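Local coordinates for ferredoxin CarAc (Pseudomonas resinovorans, PDB 7BUH), which carries electrons from the reductase CarAd to the terminal oxygenase CarAa of carbazole 1,9a-dioxygenase, using a Rieske [2Fe-2S] cluster, at residues Phe39-Leu53 with Pro83-Val95. Residues are numbered along the deposited sequence; the frame is centred on the assembly and turned at random.
Sequences FYATEDTCTHGIASL and PCTVPLGVFEVEV. With FES (Fe2/s2 (inorganic) cluster), chain B.
Glu43 meets Gly89 through backbone and side chain alike. Glu43 N donates to Gly89 O at 3.2 Å, while Gly89 N points almost straight at Glu43 OE1 (171° at the hydrogen) from above the carboxylate plane. A water that donates to Pro87 O and to Glu43 OE1 gives OE1 a second donor. Two residues back on one strand and two on along the other, Phe91 N donates to Ala41 O at 3.0 Å; within the same pair a water joins Ala41 N to Phe91 O, and a second, farther along, joins Phe39 O to Val93 N, each spanning a gap too wide for a direct bond. Toward the cluster, the Thr47 hydroxyl donates to Val86 O (OG1 to O 2.7 Å); OG1 sits between the backbone N and the carbonyl carbon (chi1 59°), which turns it to Val86, and a water links it to Val86 N.

Residues 39-53 lead from the basal sheet of the Rieske fold out to the cluster-binding subdomain, and 83-95 lead back. There Cys46 SG binds one iron and His48 ND1 the other, FE1, at 2.1 Å, with Cys65 and His68 completing the ligand set.

Pro83 CG lies over one face of the His48 imidazole, a CH-pi contact 3.4 Å from the ring centroid. Leu88 and Leu53 meet tip to tip through their CD1 methyls, and Leu88 CD2 reaches Thr47 CG2. At the sheet end, Val93 presses CG2 tightly on Ala41 CB (3.4 Å) and CG1 on Phe39 CB.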
ATOM      1  N   PHE A  39       0.271   3.872  10.274  1.00 11.41           N
ATOM      2  CA  PHE A  39       0.780   3.126   9.098  1.00 10.94           C
ATOM      3  C   PHE A  39      -0.381   2.467   8.374  1.00 10.86           C
ATOM      4  O   PHE A  39      -1.250   1.878   9.041  1.00 10.05           O
ATOM      5  CB  PHE A  39       1.817   2.088   9.536  1.00 11.59           C
ATOM      6  CG  PHE A  39       3.064   2.697  10.112  1.00 12.14           C
ATOM      7  CD1 PHE A  39       3.145   2.998  11.469  1.00 12.94           C
ATOM      8  CD2 PHE A  39       4.138   2.991   9.277  1.00 12.83           C
ATOM      9  CE1 PHE A  39       4.311   3.560  11.988  1.00 13.16           C
ATOM     10  CE2 PHE A  39       5.307   3.527   9.803  1.00 13.40           C
ATOM     11  CZ  PHE A  39       5.365   3.836  11.154  1.00 13.36           C
ATOM     12  N   TYR A  40      -0.365   2.529   7.038  1.00 10.03           N
ATOM     13  CA  TYR A  40      -1.386   1.928   6.143  1.00 10.73           C
ATOM     14  C   TYR A  40      -0.638   1.284   4.978  1.00 10.29           C
ATOM     15  O   TYR A  40       0.547   1.617   4.734  1.00  9.78           O
ATOM     16  CB  TYR A  40      -2.395   2.987   5.678  1.00 11.26           C
ATOM     17  CG  TYR A  40      -3.132   3.587   6.839  1.00 11.93           C
ATOM     18  CD1 TYR A  40      -4.175   2.885   7.450  1.00 13.57           C
ATOM     19  CD2 TYR A  40      -2.708   4.770   7.427  1.00 12.60           C
ATOM     20  CE1 TYR A  40      -4.820   3.386   8.575  1.00 15.43           C
ATOM     21  CE2 TYR A  40      -3.358   5.285   8.540  1.00 13.18           C
ATOM     22  CZ  TYR A  40      -4.411   4.591   9.115  1.00 14.82           C
ATOM     23  OH  TYR A  40      -5.017   5.063  10.244  1.00 17.55           O
ATOM     24  N   ALA A  41      -1.296   0.379   4.285  1.00  9.58           N
ATOM     25  CA  ALA A  41      -0.697  -0.274   3.112  1.00  9.86           C
ATOM     26  C   ALA A  41      -1.764  -0.518   2.058  1.00  9.98           C
ATOM     27  O   ALA A  41      -2.902  -0.863   2.412  1.00 10.20           O
ATOM     28  CB  ALA A  41      -0.031  -1.567   3.507  1.00  9.48           C
ATOM     29  N   THR A  42      -1.378  -0.377   0.809  1.00  9.92           N
ATOM     30  CA  THR A  42      -2.210  -0.769  -0.344  1.00 10.37           C
ATOM     31  C   THR A  42      -1.343  -1.540  -1.333  1.00 10.52           C
ATOM     32  O   THR A  42      -0.137  -1.588  -1.151  1.00 10.32           O
ATOM     33  CB  THR A  42      -2.793   0.483  -1.021  1.00 10.82           C
ATOM     34  OG1 THR A  42      -1.755   1.292  -1.591  1.00 11.40           O
ATOM     35  CG2 THR A  42      -3.616   1.352  -0.096  1.00 10.81           C
ATOM     36  N   GLU A  43      -1.943  -2.031  -2.413  1.00 11.32           N
ATOM     37  CA  GLU A  43      -1.211  -2.322  -3.649  1.00 11.45           C
ATOM     38  C   GLU A  43      -0.392  -1.074  -4.010  1.00 10.93           C
ATOM     39  O   GLU A  43      -0.877   0.071  -3.828  1.00 10.31           O
ATOM     40  CB  GLU A  43      -2.166  -2.672  -4.791  1.00 14.83           C
ATOM     41  CG  GLU A  43      -2.823  -4.012  -4.608  1.00 18.47           C
ATOM     42  CD  GLU A  43      -4.178  -4.199  -5.294  1.00 24.99           C
ATOM     43  OE1 GLU A  43      -4.727  -3.247  -5.981  1.00 20.78           O
ATOM     44  OE2 GLU A  43      -4.708  -5.330  -5.115  1.00 32.07           O
ATOM     45  N   ASP A  44       0.822  -1.263  -4.499  1.00 10.16           N
ATOM     46  CA  ASP A  44       1.680  -0.142  -4.965  1.00 10.48           C
ATOM     47  C   ASP A  44       1.230   0.346  -6.351  1.00 10.67           C
ATOM     48  O   ASP A  44       1.492   1.538  -6.698  1.00 11.11           O
ATOM     49  CB  ASP A  44       3.133  -0.595  -5.054  1.00 11.01           C
ATOM     50  CG  ASP A  44       4.081   0.510  -5.495  1.00 12.00           C
ATOM     51  OD1 ASP A  44       4.169   1.515  -4.757  1.00 13.14           O
ATOM     52  OD2 ASP A  44       4.730   0.335  -6.555  1.00 13.39           O
ATOM     53  N   THR A  45       0.661  -0.540  -7.161  1.00 10.62           N
ATOM     54  CA  THR A  45       0.410  -0.251  -8.595  1.00 11.61           C
ATOM     55  C   THR A  45      -0.893   0.527  -8.714  1.00 11.05           C
ATOM     56  O   THR A  45      -1.909   0.015  -8.321  1.00 10.35           O
ATOM     57  CB  THR A  45       0.424  -1.528  -9.430  1.00 12.71           C
ATOM     58  OG1 THR A  45       1.647  -2.225  -9.139  1.00 12.61           O
ATOM     59  CG2 THR A  45       0.310  -1.214 -10.906  1.00 12.81           C
ATOM     60  N   CYS A  46      -0.828   1.741  -9.249  1.00 10.55           N
ATOM     61  CA  CYS A  46      -2.017   2.548  -9.565  1.00 12.07           C
ATOM     62  C   CYS A  46      -2.923   1.730 -10.492  1.00 12.64           C
ATOM     63  O   CYS A  46      -2.436   1.224 -11.541  1.00 11.26           O
ATOM     64  CB  CYS A  46      -1.629   3.859 -10.230  1.00 11.47           C
ATOM     65  SG  CYS A  46      -3.065   4.928 -10.424  1.00 11.38           S
ATOM     66  N   THR A  47      -4.199   1.632 -10.140  1.00 12.69           N
ATOM     67  CA  THR A  47      -5.167   0.820 -10.923  1.00 13.61           C
ATOM     68  C   THR A  47      -5.438   1.455 -12.282  1.00 14.51           C
ATOM     69  O   THR A  47      -5.893   0.733 -13.181  1.00 16.36           O
ATOM     70  CB  THR A  47      -6.458   0.580 -10.150  1.00 13.35           C
ATOM     71  OG1 THR A  47      -7.008   1.856  -9.840  1.00 11.76           O
ATOM     72  CG2 THR A  47      -6.205  -0.282  -8.941  1.00 14.64           C
ATOM     73  N   HIS A  48      -5.182   2.750 -12.426  1.00 14.29           N
ATOM     74  CA  HIS A  48      -5.488   3.513 -13.652  1.00 14.27           C
ATOM     75  C   HIS A  48      -4.470   3.196 -14.758  1.00 15.06           C
ATOM     76  O   HIS A  48      -4.867   2.667 -15.792  1.00 15.52           O
ATOM     77  CB  HIS A  48      -5.576   5.005 -13.342  1.00 13.43           C
ATOM     78  CG  HIS A  48      -5.818   5.803 -14.566  1.00 12.96           C
ATOM     79  ND1 HIS A  48      -4.832   6.615 -15.083  1.00 12.53           N
ATOM     80  CD2 HIS A  48      -6.891   5.890 -15.388  1.00 12.74           C
ATOM     81  CE1 HIS A  48      -5.314   7.229 -16.161  1.00 12.41           C
ATOM     82  NE2 HIS A  48      -6.562   6.761 -16.390  1.00 12.56           N
ATOM     83  N   GLY A  49      -3.214   3.584 -14.605  1.00 18.32           N
ATOM     84  CA  GLY A  49      -2.214   3.470 -15.684  1.00 19.04           C
ATOM     85  C   GLY A  49      -0.863   2.935 -15.224  1.00 22.60           C
ATOM     86  O   GLY A  49       0.162   3.307 -15.871  1.00 22.54           O
ATOM     87  N   ILE A  50      -0.833   2.123 -14.155  1.00 21.40           N
ATOM     88  CA  ILE A  50       0.273   1.168 -13.857  1.00 22.94           C
ATOM     89  C   ILE A  50       1.485   1.868 -13.225  1.00 19.80           C
ATOM     90  O   ILE A  50       2.567   1.248 -13.156  1.00 18.74           O
ATOM     91  CB  ILE A  50       0.675   0.442 -15.158  1.00 29.15           C
ATOM     92  CG1 ILE A  50      -0.516  -0.273 -15.800  1.00 33.25           C
ATOM     93  CG2 ILE A  50       1.824  -0.501 -14.924  1.00 31.84           C
ATOM     94  CD1 ILE A  50      -1.200  -1.275 -14.901  1.00 34.31           C
ATOM     95  N   ALA A  51       1.328   3.086 -12.738  1.00 16.13           N
ATOM     96  CA  ALA A  51       2.411   3.816 -12.056  1.00 14.85           C
ATOM     97  C   ALA A  51       2.668   3.169 -10.696  1.00 14.38           C
ATOM     98  O   ALA A  51       1.791   2.447 -10.176  1.00 13.09           O
ATOM     99  CB  ALA A  51       2.056   5.262 -11.908  1.00 15.64           C
ATOM    100  N   SER A  52       3.836   3.451 -10.121  1.00 14.00           N
ATOM    101  CA  SER A  52       4.154   3.084  -8.720  1.00 13.94           C
ATOM    102  C   SER A  52       3.689   4.213  -7.791  1.00 13.85           C
ATOM    103  O   SER A  52       4.267   5.315  -7.820  1.00 13.30           O
ATOM    104  CB  SER A  52       5.614   2.742  -8.581  1.00 14.19           C
ATOM    105  OG  SER A  52       5.921   2.441  -7.243  1.00 15.04           O
ATOM    106  N   LEU A  53       2.696   3.941  -6.946  1.00 12.03           N
ATOM    107  CA  LEU A  53       2.232   4.928  -5.942  1.00 12.71           C
ATOM    108  C   LEU A  53       3.328   5.299  -4.932  1.00 12.58           C
ATOM    109  O   LEU A  53       3.286   6.416  -4.425  1.00 13.08           O
ATOM    110  CB  LEU A  53       0.958   4.424  -5.257  1.00 12.19           C
ATOM    111  CG  LEU A  53      -0.248   4.306  -6.186  1.00 11.97           C
ATOM    112  CD1 LEU A  53      -1.418   3.709  -5.453  1.00 12.60           C
ATOM    113  CD2 LEU A  53      -0.626   5.660  -6.774  1.00 13.78           C
ATOM    114  N   PRO A  83      -7.924  10.552 -12.584  1.00 15.76           N
ATOM    115  CA  PRO A  83      -8.814   9.625 -13.305  1.00 15.00           C
ATOM    116  C   PRO A  83      -9.037   8.233 -12.704  1.00 14.98           C
ATOM    117  O   PRO A  83      -9.569   7.367 -13.370  1.00 14.87           O
ATOM    118  CB  PRO A  83      -8.058   9.521 -14.637  1.00 15.58           C
ATOM    119  CG  PRO A  83      -6.619   9.567 -14.238  1.00 15.79           C
ATOM    120  CD  PRO A  83      -6.544  10.559 -13.098  1.00 16.33           C
ATOM    121  N   CYS A  84      -8.667   8.047 -11.444  1.00 14.94           N
ATOM    122  CA  CYS A  84      -8.782   6.740 -10.750  1.00 15.17           C
ATOM    123  C   CYS A  84     -10.238   6.416 -10.417  1.00 15.18           C
ATOM    124  O   CYS A  84     -10.949   7.304  -9.922  1.00 15.48           O
ATOM    125  CB  CYS A  84      -7.947   6.749  -9.483  1.00 15.88           C
ATOM    126  SG  CYS A  84      -6.197   6.912  -9.889  1.00 16.46           S
ATOM    127  N   THR A  85     -10.660   5.191 -10.731  1.00 15.17           N
ATOM    128  CA  THR A  85     -12.036   4.678 -10.531  1.00 14.31           C
ATOM    129  C   THR A  85     -12.015   3.312  -9.857  1.00 14.53           C
ATOM    130  O   THR A  85     -13.037   2.957  -9.221  1.00 12.80           O
ATOM    131  CB  THR A  85     -12.823   4.642 -11.848  1.00 16.25           C
ATOM    132  OG1 THR A  85     -12.286   3.618 -12.674  1.00 16.57           O
ATOM    133  CG2 THR A  85     -12.798   5.976 -12.550  1.00 17.94           C
ATOM    134  N   VAL A  86     -10.938   2.536 -10.018  1.00 13.23           N
ATOM    135  CA  VAL A  86     -10.862   1.168  -9.458  1.00 12.88           C
ATOM    136  C   VAL A  86     -10.146   1.216  -8.111  1.00 13.66           C
ATOM    137  O   VAL A  86      -8.993   1.633  -8.062  1.00 12.26           O
ATOM    138  CB  VAL A  86     -10.164   0.188 -10.410  1.00 13.75           C
ATOM    139  CG1 VAL A  86     -10.048  -1.172  -9.746  1.00 14.18           C
ATOM    140  CG2 VAL A  86     -10.869   0.105 -11.754  1.00 14.69           C
ATOM    141  N   PRO A  87     -10.796   0.816  -6.996  1.00 12.65           N
ATOM    142  CA  PRO A  87     -10.143   0.823  -5.681  1.00 12.44           C
ATOM    143  C   PRO A  87      -8.920  -0.113  -5.590  1.00 12.34           C
ATOM    144  O   PRO A  87      -8.832  -1.114  -6.314  1.00 11.35           O
ATOM    145  CB  PRO A  87     -11.220   0.330  -4.700  1.00 13.42           C
ATOM    146  CG  PRO A  87     -12.525   0.483  -5.453  1.00 13.57           C
ATOM    147  CD  PRO A  87     -12.167   0.284  -6.909  1.00 13.74           C
ATOM    148  N   LEU A  88      -7.964   0.298  -4.764  1.00 11.75           N
ATOM    149  CA  LEU A  88      -6.777  -0.497  -4.379  1.00 11.78           C
ATOM    150  C   LEU A  88      -7.197  -1.537  -3.349  1.00 12.18           C
ATOM    151  O   LEU A  88      -8.007  -1.219  -2.466  1.00 11.64           O
ATOM    152  CB  LEU A  88      -5.684   0.399  -3.787  1.00 12.16           C
ATOM    153  CG  LEU A  88      -5.131   1.490  -4.682  1.00 12.59           C
ATOM    154  CD1 LEU A  88      -4.359   2.529  -3.868  1.00 13.31           C
ATOM    155  CD2 LEU A  88      -4.278   0.895  -5.797  1.00 13.61           C
ATOM    156  N   GLY A  89      -6.535  -2.683  -3.415  1.00 12.74           N
ATOM    157  CA  GLY A  89      -6.463  -3.649  -2.326  1.00 14.95           C
ATOM    158  C   GLY A  89      -5.859  -2.982  -1.112  1.00 16.51           C
ATOM    159  O   GLY A  89      -4.875  -2.236  -1.262  1.00 14.90           O
ATOM    160  N   VAL A  90      -6.407  -3.252   0.055  1.00 16.99           N
ATOM    161  CA  VAL A  90      -5.831  -2.730   1.324  1.00 16.91           C
ATOM    162  C   VAL A  90      -5.207  -3.895   2.093  1.00 16.36           C
ATOM    163  O   VAL A  90      -5.760  -5.043   2.062  1.00 15.78           O
ATOM    164  CB  VAL A  90      -6.864  -1.955   2.154  1.00 19.44           C
ATOM    165  CG1 VAL A  90      -7.374  -0.733   1.386  1.00 21.37           C
ATOM    166  CG2 VAL A  90      -8.004  -2.826   2.627  1.00 21.92           C
ATOM    167  N   PHE A  91      -4.094  -3.625   2.759  1.00 13.65           N
ATOM    168  CA  PHE A  91      -3.360  -4.641   3.567  1.00 14.54           C
ATOM    169  C   PHE A  91      -3.185  -4.099   4.978  1.00 14.36           C
ATOM    170  O   PHE A  91      -2.747  -2.969   5.120  1.00 13.85           O
ATOM    171  CB  PHE A  91      -2.018  -5.002   2.927  1.00 14.11           C
ATOM    172  CG  PHE A  91      -2.163  -5.616   1.561  1.00 14.87           C
ATOM    173  CD1 PHE A  91      -2.607  -4.866   0.479  1.00 15.23           C
ATOM    174  CD2 PHE A  91      -1.957  -6.976   1.368  1.00 16.60           C
ATOM    175  CE1 PHE A  91      -2.784  -5.441  -0.769  1.00 15.45           C
ATOM    176  CE2 PHE A  91      -2.144  -7.552   0.120  1.00 16.55           C
ATOM    177  CZ  PHE A  91      -2.545  -6.784  -0.950  1.00 16.97           C
ATOM    178  N   GLU A  92      -3.466  -4.921   5.983  1.00 15.27           N
ATOM    179  CA  GLU A  92      -3.171  -4.622   7.409  1.00 18.13           C
ATOM    180  C   GLU A  92      -1.672  -4.352   7.635  1.00 16.39           C
ATOM    181  O   GLU A  92      -0.808  -5.010   7.004  1.00 14.38           O
ATOM    182  CB  GLU A  92      -3.638  -5.778   8.295  1.00 23.41           C
ATOM    183  CG  GLU A  92      -3.633  -5.429   9.773  1.00 30.90           C
ATOM    184  CD  GLU A  92      -4.236  -6.508  10.676  1.00 38.24           C
ATOM    185  OE1 GLU A  92      -4.872  -7.451  10.130  1.00 47.53           O
ATOM    186  OE2 GLU A  92      -4.063  -6.412  11.923  1.00 40.57           O
ATOM    187  N   VAL A  93      -1.371  -3.390   8.500  1.00 15.42           N
ATOM    188  CA  VAL A  93       0.012  -3.019   8.916  1.00 16.28           C
ATOM    189  C   VAL A  93       0.073  -3.085  10.437  1.00 18.93           C
ATOM    190  O   VAL A  93      -0.809  -2.485  11.071  1.00 17.76           O
ATOM    191  CB  VAL A  93       0.444  -1.626   8.436  1.00 15.52           C
ATOM    192  CG1 VAL A  93       1.873  -1.331   8.903  1.00 16.90           C
ATOM    193  CG2 VAL A  93       0.331  -1.489   6.927  1.00 15.93           C
ATOM    194  N   GLU A  94       1.039  -3.820  10.987  1.00 19.65           N
ATOM    195  CA  GLU A  94       1.263  -3.895  12.463  1.00 19.92           C
ATOM    196  C   GLU A  94       2.695  -3.454  12.737  1.00 17.04           C
ATOM    197  O   GLU A  94       3.594  -3.953  12.051  1.00 15.95           O
ATOM    198  CB  GLU A  94       1.012  -5.311  12.989  1.00 23.62           C
ATOM    199  CG  GLU A  94      -0.471  -5.636  13.194  1.00 29.93           C
ATOM    200  CD  GLU A  94      -0.876  -7.061  13.619  1.00 36.10           C
ATOM    201  OE1 GLU A  94      -2.106  -7.345  13.617  1.00 37.19           O
ATOM    202  OE2 GLU A  94       0.010  -7.900  13.958  1.00 39.27           O
ATOM    203  N   VAL A  95       2.906  -2.611  13.753  1.00 16.18           N
ATOM    204  CA  VAL A  95       4.261  -2.346  14.313  1.00 15.73           C
ATOM    205  C   VAL A  95       4.480  -3.362  15.438  1.00 15.88           C
ATOM    206  O   VAL A  95       3.660  -3.423  16.329  1.00 18.37           O
ATOM    207  CB  VAL A  95       4.422  -0.904  14.800  1.00 16.59           C
ATOM    208  CG1 VAL A  95       5.860  -0.632  15.217  1.00 18.64           C
ATOM    209  CG2 VAL A  95       3.953   0.081  13.744  1.00 17.19           C
TER
HETATM  210 FE1  FES B 501      -3.030   7.218 -14.096  1.00 13.90          FE
HETATM  211 FE2  FES B 501      -2.127   6.620 -11.654  1.00 12.17          FE
HETATM  212  S1  FES B 501      -1.376   5.783 -13.566  1.00 13.43           S
HETATM  213  S2  FES B 501      -3.584   8.212 -12.212  1.00 12.74           S
HETATM  214  O   HOH W   1      -2.989  -0.682   8.734  1.00 24.87           O
HETATM  215  O   HOH W   2      -3.663  -0.696   6.036  1.00 15.77           O
HETATM  216  O   HOH W   3      -7.388  -3.296  -7.114  1.00 18.99           O
HETATM  217  O   HOH W   4      -8.569   3.268 -11.617  1.00 13.80           O